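Local coordinates for protein putative D-alanine N-acetyltransferase of GNAT family (Desulfovibrio desulfuricans subsp. desulfuricans, PDB 2R7H) that probably transfers an acyl group, most likely acetyl from acetyl-CoA, to an amine, as other members of the GNAT family do, at residues F22-L27 with H69-T74; L33-V38 with V51-V56; A80-Y85 with L97-V102; E92-L97 with L130-T135. All coordinates share one frame; numbering follows the deposited sequence. Where two conformers were deposited one is given.

Contact 1: residues F22-L27 with H69-T74; sequences FRRQVL and HFVFAT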
loop_
_atom_site.group_PDB
_atom_site.type_symbol
_atom_site.label_atom_id
_atom_site.label_comp_id
_atom_site.label_asym_id
_atom_site.label_seq_id
_atom_site.Cartn_x
_atom_site.Cartn_y
_atom_site.Cartn_z
ATOM N N PHE B 22 -13.600 -10.962 -22.720
ATOM C CA PHE B 22 -13.115 -10.623 -21.370
ATOM C C PHE B 22 -13.321 -11.829 -20.462
ATOM O O PHE B 22 -14.415 -12.390 -20.435
ATOM C CB PHE B 22 -13.780 -9.367 -20.831
ATOM C CG PHE B 22 -13.458 -8.166 -21.637
ATOM C CD1 PHE B 22 -12.191 -7.604 -21.560
ATOM C CD2 PHE B 22 -14.382 -7.601 -22.487
ATOM C CE1 PHE B 22 -11.870 -6.500 -22.305
ATOM C CE2 PHE B 22 -14.054 -6.484 -23.247
ATOM C CZ PHE B 22 -12.789 -5.940 -23.152
ATOM N N ARG B 23 -12.268 -12.250 -19.765
ATOM C CA ARG B 23 -12.315 -13.420 -18.879
ATOM C C ARG B 23 -11.777 -13.034 -17.508
ATOM O O ARG B 23 -10.779 -12.338 -17.425
ATOM C CB ARG B 23 -11.462 -14.532 -19.497
ATOM C CG ARG B 23 -11.254 -15.772 -18.617
ATOM C CD ARG B 23 -10.682 -16.960 -19.378
ATOM N NE ARG B 23 -9.497 -16.642 -20.182
ATOM C CZ ARG B 23 -8.253 -16.509 -19.717
ATOM N NH1 ARG B 23 -7.988 -16.609 -18.428
ATOM N NH2 ARG B 23 -7.262 -16.231 -20.553
ATOM N N ARG B 24 -12.454 -13.471 -16.456
ATOM C CA ARG B 24 -12.041 -13.225 -15.076
ATOM C C ARG B 24 -11.379 -14.422 -14.419
ATOM O O ARG B 24 -10.677 -14.246 -13.435
ATOM C CB ARG B 24 -13.197 -12.810 -14.174
ATOM C CG ARG B 24 -13.645 -11.378 -14.194
ATOM C CD ARG B 24 -14.270 -11.013 -15.440
ATOM N NE ARG B 24 -14.827 -9.671 -15.366
ATOM C CZ ARG B 24 -15.348 -9.048 -16.414
ATOM N NH1 ARG B 24 -15.471 -9.637 -17.613
ATOM N NH2 ARG B 24 -15.802 -7.836 -16.251
ATOM N N GLN B 25 -11.637 -15.633 -14.916
ATOM C CA GLN B 25 -11.072 -16.854 -14.329
ATOM C C GLN B 25 -9.593 -16.949 -14.639
ATOM O O GLN B 25 -9.234 -16.783 -15.776
ATOM C CB GLN B 25 -11.781 -18.105 -14.890
ATOM C CG GLN B 25 -11.406 -19.423 -14.166
ATOM C CD GLN B 25 -12.096 -20.660 -14.745
ATOM O OE1 GLN B 25 -12.327 -20.766 -15.960
ATOM N NE2 GLN B 25 -12.378 -21.626 -13.873
ATOM N N VAL B 26 -8.759 -17.225 -13.631
ATOM C CA VAL B 26 -7.322 -17.344 -13.819
ATOM C C VAL B 26 -7.023 -18.801 -14.107
ATOM O O VAL B 26 -7.439 -19.678 -13.350
ATOM C CB VAL B 26 -6.526 -16.891 -12.584
ATOM C CG1 VAL B 26 -5.036 -17.056 -12.813
ATOM C CG2 VAL B 26 -6.831 -15.467 -12.286
ATOM N N LEU B 27 -6.329 -19.042 -15.214
ATOM C CA LEU B 27 -5.940 -20.367 -15.647
ATOM C C LEU B 27 -4.417 -20.486 -15.484
ATOM O O LEU B 27 -3.736 -19.472 -15.330
ATOM C CB LEU B 27 -6.332 -20.565 -17.115
ATOM C CG LEU B 27 -7.810 -20.294 -17.438
ATOM C CD1 LEU B 27 -8.065 -20.441 -18.915
ATOM C CD2 LEU B 27 -8.735 -21.200 -16.654
ATOM N N HIS B 69 -7.510 -9.484 -8.266
ATOM C CA HIS B 69 -8.491 -9.812 -9.273
ATOM C C HIS B 69 -7.939 -9.393 -10.617
ATOM O O HIS B 69 -7.115 -8.474 -10.705
ATOM C CB HIS B 69 -9.779 -9.075 -8.958
ATOM C CG HIS B 69 -10.361 -9.465 -7.646
ATOM N ND1 HIS B 69 -11.402 -10.357 -7.542
ATOM C CD2 HIS B 69 -9.992 -9.160 -6.380
ATOM C CE1 HIS B 69 -11.699 -10.529 -6.263
ATOM N NE2 HIS B 69 -10.855 -9.820 -5.537
ATOM N N PHE B 70 -8.448 -10.047 -11.654
ATOM C CA PHE B 70 -8.002 -9.866 -13.026
ATOM C C PHE B 70 -9.123 -9.839 -14.048
ATOM O O PHE B 70 -10.142 -10.493 -13.848
ATOM C CB PHE B 70 -7.137 -11.093 -13.411
ATOM C CG PHE B 70 -5.904 -11.253 -12.584
ATOM C CD1 PHE B 70 -5.922 -11.986 -11.413
ATOM C CD2 PHE B 70 -4.744 -10.618 -12.947
ATOM C CE1 PHE B 70 -4.787 -12.101 -10.615
ATOM C CE2 PHE B 70 -3.620 -10.724 -12.154
ATOM C CZ PHE B 70 -3.649 -11.467 -10.985
ATOM N N VAL B 71 -8.921 -9.060 -15.121
ATOM C CA VAL B 71 -9.838 -9.051 -16.304
ATOM C C VAL B 71 -8.849 -9.219 -17.467
ATOM O O VAL B 71 -7.993 -8.356 -17.672
ATOM C CB VAL B 71 -10.658 -7.753 -16.542
ATOM C CG1 VAL B 71 -11.496 -7.930 -17.826
ATOM C CG2 VAL B 71 -11.546 -7.383 -15.335
ATOM N N PHE B 72 -8.896 -10.362 -18.149
ATOM C CA PHE B 72 -8.016 -10.652 -19.278
ATOM C C PHE B 72 -8.767 -10.438 -20.593
ATOM O O PHE B 72 -9.852 -10.966 -20.740
ATOM C CB PHE B 72 -7.555 -12.119 -19.235
ATOM C CG PHE B 72 -6.887 -12.525 -17.938
ATOM C CD1 PHE B 72 -5.605 -12.114 -17.658
ATOM C CD2 PHE B 72 -7.543 -13.334 -17.017
ATOM C CE1 PHE B 72 -4.986 -12.481 -16.485
ATOM C CE2 PHE B 72 -6.925 -13.723 -15.851
ATOM C CZ PHE B 72 -5.635 -13.290 -15.583
ATOM N N ALA B 73 -8.227 -9.630 -21.511
ATOM C CA ALA B 73 -8.824 -9.399 -22.835
ATOM C C ALA B 73 -8.132 -10.406 -23.778
ATOM O O ALA B 73 -6.894 -10.371 -23.920
ATOM C CB ALA B 73 -8.575 -7.957 -23.294
ATOM N N THR B 74 -8.889 -11.348 -24.357
ATOM C CA THR B 74 -8.306 -12.345 -25.290
ATOM C C THR B 74 -8.909 -12.279 -26.717
ATOM O O THR B 74 -10.049 -11.868 -26.891
ATOM C CB THR B 74 -8.453 -13.794 -24.777
ATOM O OG1 THR B 74 -9.843 -14.079 -24.581
ATOM C CG2 THR B 74 -7.709 -14.007 -23.485
HETATM O O HOH W 1 -9.881 -12.498 -11.488
#

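Contact 2: residues L33-V38 with V51-V56; sequences LVRRVV and VAQELV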
loop_
_atom_site.group_PDB
_atom_site.type_symbol
_atom_site.label_atom_id
_atom_site.label_comp_id
_atom_site.label_asym_id
_atom_site.label_seq_id
_atom_site.Cartn_x
_atom_site.Cartn_y
_atom_site.Cartn_z
ATOM N N LEU B 33 1.630 -15.722 -19.768
ATOM C CA LEU B 33 1.000 -14.849 -20.785
ATOM C C LEU B 33 1.016 -13.418 -20.295
ATOM O O LEU B 33 1.248 -12.500 -21.085
ATOM C CB LEU B 33 -0.441 -15.293 -21.119
ATOM C CG LEU B 33 -0.638 -16.600 -21.878
ATOM C CD1 LEU B 33 -2.066 -17.093 -21.813
ATOM C CD2 LEU B 33 -0.165 -16.459 -23.323
ATOM N N VAL B 34 0.726 -13.233 -19.003
ATOM C CA VAL B 34 0.755 -11.912 -18.367
ATOM C C VAL B 34 2.176 -11.353 -18.404
ATOM O O VAL B 34 2.392 -10.174 -18.757
ATOM C CB VAL B 34 0.233 -11.964 -16.927
ATOM C CG1 VAL B 34 0.733 -10.772 -16.102
ATOM C CG2 VAL B 34 -1.306 -12.095 -16.945
ATOM N N ARG B 35 3.136 -12.200 -18.054
ATOM C CA ARG B 35 4.535 -11.767 -18.070
ATOM C C ARG B 35 4.895 -11.268 -19.455
ATOM O O ARG B 35 5.407 -10.169 -19.576
ATOM C CB ARG B 35 5.494 -12.867 -17.670
ATOM C CG ARG B 35 6.857 -12.272 -17.355
ATOM C CD ARG B 35 7.946 -13.263 -17.175
ATOM N NE ARG B 35 9.138 -12.481 -16.851
ATOM C CZ ARG B 35 9.512 -12.079 -15.636
ATOM N NH1 ARG B 35 8.851 -12.477 -14.570
ATOM N NH2 ARG B 35 10.616 -11.313 -15.499
ATOM N N ARG B 36 4.581 -12.035 -20.495
ATOM C CA ARG B 36 4.876 -11.619 -21.877
ATOM C C ARG B 36 4.146 -10.320 -22.273
ATOM O O ARG B 36 4.732 -9.484 -22.963
ATOM C CB ARG B 36 4.651 -12.779 -22.883
ATOM N N VAL B 37 2.909 -10.114 -21.780
ATOM C CA VAL B 37 2.167 -8.884 -22.064
ATOM C C VAL B 37 2.938 -7.743 -21.443
ATOM O O VAL B 37 3.234 -6.754 -22.112
ATOM C CB VAL B 37 0.692 -8.858 -21.501
ATOM C CG1 VAL B 37 0.098 -7.444 -21.584
ATOM C CG2 VAL B 37 -0.226 -9.857 -22.234
ATOM N N VAL B 38 3.247 -7.898 -20.158
ATOM C CA VAL B 38 3.983 -6.902 -19.386
ATOM C C VAL B 38 5.351 -6.549 -19.990
ATOM O O VAL B 38 5.738 -5.374 -20.029
ATOM C CB VAL B 38 4.075 -7.369 -17.900
ATOM C CG1 VAL B 38 5.236 -6.764 -17.244
ATOM C CG2 VAL B 38 2.715 -7.147 -17.183
ATOM N N VAL B 51 6.798 -9.162 -10.384
ATOM C CA VAL B 51 5.652 -8.839 -9.539
ATOM C C VAL B 51 4.373 -9.183 -10.339
ATOM O O VAL B 51 3.549 -9.972 -9.867
ATOM C CB VAL B 51 5.650 -7.342 -9.055
ATOM C CG1 VAL B 51 4.363 -7.021 -8.280
ATOM C CG2 VAL B 51 6.890 -7.043 -8.200
ATOM N N ALA B 52 4.275 -8.660 -11.567
ATOM C CA ALA B 52 3.123 -8.906 -12.448
ATOM C C ALA B 52 2.763 -10.388 -12.523
ATOM O O ALA B 52 1.602 -10.753 -12.339
ATOM C CB ALA B 52 3.368 -8.316 -13.834
ATOM N N GLN B 53 3.769 -11.238 -12.706
ATOM C CA GLN B 53 3.565 -12.682 -12.781
ATOM C C GLN B 53 3.241 -13.315 -11.426
ATOM O O GLN B 53 2.410 -14.231 -11.366
ATOM C CB GLN B 53 4.801 -13.359 -13.372
ATOM C CG GLN B 53 4.656 -14.884 -13.539
ATOM C CD GLN B 53 5.876 -15.536 -14.146
ATOM O OE1 GLN B 53 6.850 -14.875 -14.467
ATOM N NE2 GLN B 53 5.824 -16.851 -14.295
ATOM N N GLU B 54 3.885 -12.837 -10.356
ATOM C CA GLU B 54 3.671 -13.383 -9.002
ATOM C C GLU B 54 2.218 -13.245 -8.544
ATOM O O GLU B 54 1.675 -14.179 -7.939
ATOM C CB GLU B 54 4.631 -12.747 -7.985
ATOM N N LEU B 55 1.593 -12.101 -8.846
ATOM C CA LEU B 55 0.181 -11.857 -8.506
ATOM C C LEU B 55 -0.752 -12.896 -9.144
ATOM O O LEU B 55 -1.744 -13.273 -8.540
ATOM C CB LEU B 55 -0.258 -10.464 -8.960
ATOM C CG LEU B 55 0.407 -9.223 -8.354
ATOM C CD1 LEU B 55 -0.142 -7.945 -8.979
ATOM C CD2 LEU B 55 0.248 -9.174 -6.849
ATOM N N VAL B 56 -0.441 -13.323 -10.370
ATOM C CA VAL B 56 -1.242 -14.314 -11.073
ATOM C C VAL B 56 -1.033 -15.685 -10.420
ATOM O O VAL B 56 -1.983 -16.467 -10.288
ATOM C CB VAL B 56 -0.916 -14.366 -12.576
ATOM C CG1 VAL B 56 -1.710 -15.463 -13.244
ATOM C CG2 VAL B 56 -1.203 -13.015 -13.246
#

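Contact 3: residues A80-Y85 with L97-V102; sequences AGYACY and LYWIAV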
loop_
_atom_site.group_PDB
_atom_site.type_symbol
_atom_site.label_atom_id
_atom_site.label_comp_id
_atom_site.label_asym_id
_atom_site.label_seq_id
_atom_site.Cartn_x
_atom_site.Cartn_y
_atom_site.Cartn_z
ATOM N N ALA B 80 -4.565 -10.221 -25.550
ATOM C CA ALA B 80 -4.362 -8.864 -26.086
ATOM C C ALA B 80 -3.918 -7.863 -24.993
ATOM O O ALA B 80 -3.198 -6.895 -25.257
ATOM C CB ALA B 80 -5.639 -8.397 -26.750
ATOM N N GLY B 81 -4.344 -8.128 -23.762
ATOM C CA GLY B 81 -4.015 -7.299 -22.621
ATOM C C GLY B 81 -4.786 -7.720 -21.378
ATOM O O GLY B 81 -5.518 -8.708 -21.378
ATOM N N TYR B 82 -4.587 -6.994 -20.290
ATOM C CA TYR B 82 -5.284 -7.338 -19.057
ATOM C C TYR B 82 -5.194 -6.208 -18.050
ATOM O O TYR B 82 -4.398 -5.269 -18.215
ATOM C CB TYR B 82 -4.722 -8.634 -18.424
ATOM C CG TYR B 82 -3.497 -8.459 -17.577
ATOM C CD1 TYR B 82 -2.291 -8.056 -18.125
ATOM C CD2 TYR B 82 -3.529 -8.756 -16.225
ATOM C CE1 TYR B 82 -1.172 -7.872 -17.337
ATOM C CE2 TYR B 82 -2.421 -8.581 -15.432
ATOM C CZ TYR B 82 -1.251 -8.138 -15.986
ATOM O OH TYR B 82 -0.151 -7.997 -15.179
ATOM N N ALA B 83 -6.027 -6.318 -17.018
ATOM C CA ALA B 83 -6.061 -5.363 -15.901
ATOM C C ALA B 83 -5.923 -6.213 -14.622
ATOM O O ALA B 83 -6.416 -7.344 -14.575
ATOM C CB ALA B 83 -7.317 -4.628 -15.876
ATOM N N CYS B 84 -5.230 -5.676 -13.631
ATOM C CA CYS B 84 -4.984 -6.308 -12.335
ATOM C C CYS B 84 -5.496 -5.283 -11.298
ATOM O O CYS B 84 -5.187 -4.068 -11.355
ATOM C CB CYS B 84 -3.485 -6.584 -12.123
ATOM S SG CYS B 84 -3.231 -7.381 -10.514
ATOM N N TYR B 85 -6.311 -5.732 -10.363
ATOM C CA TYR B 85 -6.867 -4.818 -9.366
ATOM C C TYR B 85 -7.296 -5.567 -8.109
ATOM O O TYR B 85 -7.278 -6.772 -8.074
ATOM C CB TYR B 85 -8.071 -4.048 -9.980
ATOM C CG TYR B 85 -9.305 -4.871 -10.135
ATOM C CD1 TYR B 85 -9.491 -5.712 -11.207
ATOM C CD2 TYR B 85 -10.290 -4.843 -9.142
ATOM C CE1 TYR B 85 -10.626 -6.482 -11.286
ATOM C CE2 TYR B 85 -11.397 -5.570 -9.223
ATOM C CZ TYR B 85 -11.574 -6.396 -10.279
ATOM O OH TYR B 85 -12.710 -7.137 -10.295
ATOM N N LEU B 97 -6.523 -0.037 -8.618
ATOM C CA LEU B 97 -6.226 -0.558 -9.956
ATOM C C LEU B 97 -4.695 -0.624 -9.956
ATOM O O LEU B 97 -4.061 0.408 -9.885
ATOM C CB LEU B 97 -6.678 0.421 -11.072
ATOM C CG LEU B 97 -6.351 -0.022 -12.529
ATOM C CD1 LEU B 97 -7.037 -1.381 -12.944
ATOM C CD2 LEU B 97 -6.772 1.123 -13.474
ATOM N N TYR B 98 -4.114 -1.817 -10.001
ATOM C CA TYR B 98 -2.648 -2.010 -9.983
ATOM C C TYR B 98 -2.078 -1.592 -11.348
ATOM O O TYR B 98 -1.196 -0.730 -11.392
ATOM C CB TYR B 98 -2.297 -3.421 -9.427
ATOM C CG TYR B 98 -2.921 -3.644 -8.009
ATOM C CD1 TYR B 98 -2.627 -2.768 -6.972
ATOM C CD2 TYR B 98 -3.724 -4.755 -7.688
ATOM C CE1 TYR B 98 -3.185 -2.910 -5.678
ATOM C CE2 TYR B 98 -4.294 -4.921 -6.364
ATOM C CZ TYR B 98 -4.017 -3.983 -5.358
ATOM O OH TYR B 98 -4.516 -4.056 -4.013
ATOM N N TRP B 99 -2.607 -2.126 -12.457
ATOM C CA TRP B 99 -2.227 -1.648 -13.812
ATOM C C TRP B 99 -3.097 -2.264 -14.881
ATOM O O TRP B 99 -3.841 -3.211 -14.609
ATOM C CB TRP B 99 -0.724 -1.856 -14.188
ATOM C CG TRP B 99 -0.348 -3.219 -13.942
ATOM C CD1 TRP B 99 -0.650 -4.289 -14.711
ATOM C CD2 TRP B 99 0.375 -3.718 -12.807
ATOM N NE1 TRP B 99 -0.180 -5.412 -14.124
ATOM C CE2 TRP B 99 0.456 -5.098 -12.956
ATOM C CE3 TRP B 99 0.933 -3.128 -11.671
ATOM C CZ2 TRP B 99 1.095 -5.912 -12.043
ATOM C CZ3 TRP B 99 1.558 -3.934 -10.760
ATOM C CH2 TRP B 99 1.650 -5.316 -10.960
ATOM N N ILE B 100 -3.100 -1.604 -16.032
ATOM C CA ILE B 100 -3.742 -2.091 -17.214
ATOM C C ILE B 100 -2.567 -2.231 -18.215
ATOM O O ILE B 100 -1.884 -1.255 -18.458
ATOM C CB ILE B 100 -4.813 -1.170 -17.786
ATOM C CG1 ILE B 100 -5.948 -1.002 -16.788
ATOM C CG2 ILE B 100 -5.395 -1.805 -19.104
ATOM C CD1 ILE B 100 -7.030 -0.088 -17.245
ATOM N N ALA B 101 -2.305 -3.430 -18.734
ATOM C CA ALA B 101 -1.229 -3.659 -19.731
ATOM C C ALA B 101 -1.843 -4.220 -21.022
ATOM O O ALA B 101 -2.563 -5.208 -20.996
ATOM C CB ALA B 101 -0.142 -4.634 -19.168
ATOM N N VAL B 102 -1.543 -3.582 -22.154
ATOM C CA VAL B 102 -2.013 -3.998 -23.496
ATOM C C VAL B 102 -0.789 -4.239 -24.395
ATOM O O VAL B 102 0.146 -3.425 -24.386
ATOM C CB VAL B 102 -2.907 -2.908 -24.122
ATOM C CG1 VAL B 102 -3.196 -3.179 -25.605
ATOM C CG2 VAL B 102 -4.234 -2.795 -23.320
#

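Contact 4: residues E92-L97 with L130-T135; sequences EGTYDL and LLFAET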
loop_
_atom_site.group_PDB
_atom_site.type_symbol
_atom_site.label_atom_id
_atom_site.label_comp_id
_atom_site.label_asym_id
_atom_site.label_seq_id
_atom_site.Cartn_x
_atom_site.Cartn_y
_atom_site.Cartn_z
ATOM N N GLU B 92 -13.456 -0.064 3.416
ATOM C CA GLU B 92 -14.809 -0.516 3.033
ATOM C C GLU B 92 -15.105 0.111 1.696
ATOM O O GLU B 92 -15.181 1.309 1.624
ATOM C CB GLU B 92 -15.869 -0.064 4.089
ATOM C CG GLU B 92 -17.411 -0.136 3.710
ATOM C CD GLU B 92 -18.015 1.146 3.022
ATOM O OE1 GLU B 92 -18.227 2.221 3.693
ATOM O OE2 GLU B 92 -18.371 1.042 1.820
ATOM N N GLY B 93 -15.203 -0.672 0.628
ATOM C CA GLY B 93 -15.549 -0.115 -0.679
ATOM C C GLY B 93 -14.509 0.652 -1.473
ATOM O O GLY B 93 -14.875 1.352 -2.428
ATOM N N THR B 94 -13.234 0.555 -1.090
ATOM C CA THR B 94 -12.150 1.211 -1.825
ATOM C C THR B 94 -11.329 0.111 -2.488
ATOM O O THR B 94 -11.081 -0.907 -1.863
ATOM C CB THR B 94 -11.292 2.088 -0.941
ATOM O OG1 THR B 94 -12.114 3.135 -0.425
ATOM C CG2 THR B 94 -10.182 2.778 -1.732
ATOM N N TYR B 95 -10.949 0.349 -3.732
ATOM C CA TYR B 95 -10.194 -0.585 -4.558
ATOM C C TYR B 95 -9.008 0.121 -5.219
ATOM O O TYR B 95 -9.063 1.294 -5.479
ATOM C CB TYR B 95 -11.115 -1.141 -5.676
ATOM C CG TYR B 95 -12.163 -2.091 -5.153
ATOM C CD1 TYR B 95 -13.293 -1.622 -4.484
ATOM C CD2 TYR B 95 -12.013 -3.451 -5.299
ATOM C CE1 TYR B 95 -14.225 -2.508 -3.939
ATOM C CE2 TYR B 95 -12.916 -4.328 -4.770
ATOM C CZ TYR B 95 -14.026 -3.857 -4.104
ATOM O OH TYR B 95 -14.934 -4.747 -3.596
ATOM N N ASP B 96 -7.981 -0.648 -5.493
ATOM C CA ASP B 96 -6.828 -0.171 -6.215
ATOM C C ASP B 96 -6.703 -0.843 -7.573
ATOM O O ASP B 96 -6.824 -2.051 -7.663
ATOM C CB ASP B 96 -5.553 -0.447 -5.468
ATOM C CG ASP B 96 -5.366 0.486 -4.291
ATOM O OD1 ASP B 96 -5.206 1.704 -4.489
ATOM O OD2 ASP B 96 -5.285 -0.043 -3.197
ATOM N N LEU B 97 -6.523 -0.037 -8.618
ATOM C CA LEU B 97 -6.226 -0.558 -9.956
ATOM C C LEU B 97 -4.695 -0.624 -9.956
ATOM O O LEU B 97 -4.061 0.408 -9.885
ATOM C CB LEU B 97 -6.678 0.421 -11.072
ATOM C CG LEU B 97 -6.351 -0.022 -12.529
ATOM C CD1 LEU B 97 -7.037 -1.381 -12.944
ATOM C CD2 LEU B 97 -6.772 1.123 -13.474
ATOM N N LEU B 130 -14.997 3.659 -4.551
ATOM C CA LEU B 130 -13.810 4.285 -5.138
ATOM C C LEU B 130 -12.843 3.350 -5.779
ATOM O O LEU B 130 -12.681 2.259 -5.314
ATOM C CB LEU B 130 -13.032 4.987 -4.023
ATOM C CG LEU B 130 -13.745 6.155 -3.322
ATOM C CD1 LEU B 130 -13.008 6.582 -2.012
ATOM C CD2 LEU B 130 -13.832 7.214 -4.337
ATOM N N LEU B 131 -12.197 3.819 -6.836
ATOM C CA LEU B 131 -11.144 3.059 -7.510
ATOM C C LEU B 131 -9.987 4.029 -7.593
ATOM O O LEU B 131 -10.145 5.123 -8.165
ATOM C CB LEU B 131 -11.504 2.616 -8.924
ATOM C CG LEU B 131 -10.441 1.820 -9.703
ATOM C CD1 LEU B 131 -10.076 0.563 -8.959
ATOM C CD2 LEU B 131 -10.879 1.475 -11.149
ATOM N N PHE B 132 -8.853 3.628 -7.015
ATOM C CA PHE B 132 -7.666 4.435 -7.048
ATOM C C PHE B 132 -6.609 3.841 -7.974
ATOM O O PHE B 132 -6.508 2.651 -8.082
ATOM C CB PHE B 132 -7.059 4.607 -5.647
ATOM C CG PHE B 132 -7.845 5.511 -4.761
ATOM C CD1 PHE B 132 -7.726 6.889 -4.884
ATOM C CD2 PHE B 132 -8.745 5.007 -3.847
ATOM C CE1 PHE B 132 -8.443 7.692 -4.084
ATOM C CE2 PHE B 132 -9.472 5.797 -3.080
ATOM C CZ PHE B 132 -9.320 7.167 -3.171
ATOM N N ALA B 133 -5.879 4.728 -8.666
ATOM C CA ALA B 133 -4.748 4.363 -9.531
ATOM C C ALA B 133 -3.576 5.271 -9.184
ATOM O O ALA B 133 -3.731 6.463 -9.048
ATOM C CB ALA B 133 -5.096 4.463 -11.050
ATOM N N GLU B 134 -2.385 4.721 -9.115
ATOM C CA GLU B 134 -1.183 5.506 -8.803
ATOM C C GLU B 134 -0.225 5.437 -9.966
ATOM O O GLU B 134 -0.078 4.383 -10.567
ATOM C CB GLU B 134 -0.473 4.913 -7.586
ATOM C CG GLU B 134 -1.324 4.829 -6.393
ATOM C CD GLU B 134 -0.575 4.340 -5.171
ATOM O OE1 GLU B 134 0.401 3.582 -5.313
ATOM O OE2 GLU B 134 -0.998 4.706 -4.076
ATOM N N THR B 135 0.401 6.558 -10.309
ATOM C CA THR B 135 1.390 6.528 -11.354
ATOM C C THR B 135 2.492 7.537 -11.046
ATOM O O THR B 135 2.449 8.244 -10.017
ATOM C CB THR B 135 0.767 6.696 -12.770
ATOM O OG1 THR B 135 1.751 6.347 -13.741
ATOM C CG2 THR B 135 0.254 8.112 -13.005
#

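Contact 1: residues F22-L27 with H69-T74
Arg-23 and Phe-72 form a hydrogen-bonded antiparallel pair where the short strand 21-23 lines the edge of the mixed GNAT sheet, beside strand 69-75. Two backbone bonds close the pair, Arg-23 N to Phe-72 O at 2.9 Å and Phe-72 N to Arg-23 O at 2.8 Å. Beyond Arg-23 the chain leaves the sheet, and a water takes over the ladder: it donates to Arg-24 O and accepts from Phe-70 N. On the face of Phe-22 and Ala-73, which helix 111-125 covers, the Phe-22 ring brings CE1 to 3.7 Å from Ala-73 CB and CD1 against Val-71 CG1. The Arg-24 chain runs alongside Val-71, pointing the same way, so that the valine methyls lie over one face of the guanidinium, whose nitrogens form salt bridges with Asp-122 and Glu-118 of that helix. On the other face Val-26 CG2 meets the Phe-72 ring at its edge and Phe-70 CD1 at 3.7 Å. The Arg-23 guanidinium crosses the Phe-72 side chain obliquely, its plane 25° from the ring plane, with NH1 at 3.6 Å from CD2 of Phe-72. A bend at chi3 (50°) turns the arginine back over its own segment, where NH1, also paired with Asp-30, donates to Gln-25 O at 2.9 Å within the guanidinium plane.

Contact 2: residues L33-V38 with V51-V56
Val-34 opens the contact between two nearly antiparallel helices, 30-41 and 46-61, whose axes in these segments approach to 8.6 Å with their directions 156° apart. They are the two consecutive helices between the first two strands of the GNAT fold. Val-34 reaches tip to tip toward Val-56, CG2 to CG2 at 3.8 Å, while its other methyl, CG1, lies 3.9 Å from the backbone oxygen of Ala-52. One residue on, Arg-35 provides the polar part of the interface. Its chain is extended from CG to NE and brings CD to 3.3 Å from OE1 of Gln-53, also extended. From there NH1 donates to the same OE1 at 3.1 Å. The bond is fairly straight (159° at the hydrogen) and lies in the plane of the amide carbonyl and close to that of the guanidinium, although the two flat groups are turned 67° apart. Salt bridges from NE to Glu-39 and from NH1 to Asp-50 hold the guanidinium further, so its rotation is probably well fixed. Val-38, one turn after Val-34, directs CG2 onto Ala-52 CB at 3.6 Å. The apolar side of the helix pair packs on one face of the sheet: Val-34, Val-38 and Ala-52 all rest on Tyr-82 of strand 78-87, while on strand 69-75 Val-34 meets Phe-72 and Val-56 meets Phe-70. Phe-44 of the connecting loop packs on Val-38 and Ala-52.

Contact 3: residues A80-Y85 with L97-V102
Tyr-82 and Trp-99 stand on one face of the antiparallel hairpin of strands 78-87 and 94-102, the tyrosine ring and the five-membered indole ring turned 78° apart. Each CG sits between its backbone N and carbonyl carbon (chi1 83° and 51°), which brings the polar ends together: Trp-99 NE1 donates to Tyr-82 OH at 2.8 Å, nearly straight and in the indole plane. Ala-101 CB lies 3.9 Å from CE1 of Tyr-82. Cys-84 places CB over one face of the indole, and its SG meets the edge of the Tyr-98 ring, 3.9 Å from CD2. Tyr-98 and Trp-99 together face Cys-84 in a classic beta bulge. There Cys-84 O accepts from Tyr-98 N at 2.8 Å and only weakly from Trp-99 N, and Leu-97 becomes the partner of Tyr-85. On the opposite face, Ala-83 CB meets Ile-100 CG1 at 4.0 Å, and helix 111-125 covers Ala-83 and Tyr-85. The bulge thus turns two consecutive aromatic residues to a pocket holding 2-ethoxyethanol, probably a solvent molecule, which Tyr-68 completes. The indole N-H is satisfied by a neighbouring phenol, a bond that would help hold the indole orientation and the position of the phenol oxygen beside the pocket.

Contact 4: residues E92-L97 with L130-T135
Thr-94 CG2 meets the edge of the Phe-132 ring, lying in its plane 3.4 Å from CE2. The methyl is anti to the backbone N (OG1 at chi1 -63°), and the Thr-94 side chain lies alongside that of Leu-130, OG1 3.9 Å from CD1. Asp-96 sets OD1 3.6 Å from Phe-132 CB. On the other face Leu-131 CD1 touches Tyr-95 CB at 3.8 Å and the backbone N of Leu-97. Behind these side chains is a parallel ladder: Leu-130 N to Gly-93 O, Tyr-95 N to Leu-130 O, Phe-132 N to Tyr-95 O at 2.8 Å and Leu-97 N to Phe-132 O at 2.7 Å. The two strands are the ends of a beta-alpha-beta unit, whose helix 111-125 packs on Tyr-95, Leu-97 and Leu-131. Further out, Tyr-95 OH is hydrogen-bonded to Thr-126 OG1 and Asp-96 OD2 to Thr-88 OG1. Thr-94 OG1 is hydrogen-bonded to the backbone oxygen of Phe-162 of the second subunit, whose ring also meets that of Phe-132.

Contacts 1, 3 and 4 are strand pairings in one sheet, whereas contact 2 joins two helices lying over it. Contacts 2, 3 and 4 are buried, contact 3 nearest the centre of the chain; contact 1, at an outermost strand, is only partly so and adds a bridging water and arginines that pair with acidic residues of nearby helices. Strand 94-102 serves both contacts 3 and 4, with Leu-97 in common, antiparallel to one neighbour and parallel to the other. Contact 2 touches both contact 1, through Val-56 on Phe-70, and contact 3, through Leu-55 on Cys-84, but stays about 9 Å from contact 4 at nearest atoms. Of the four, contact 4 alone is reached by the second subunit.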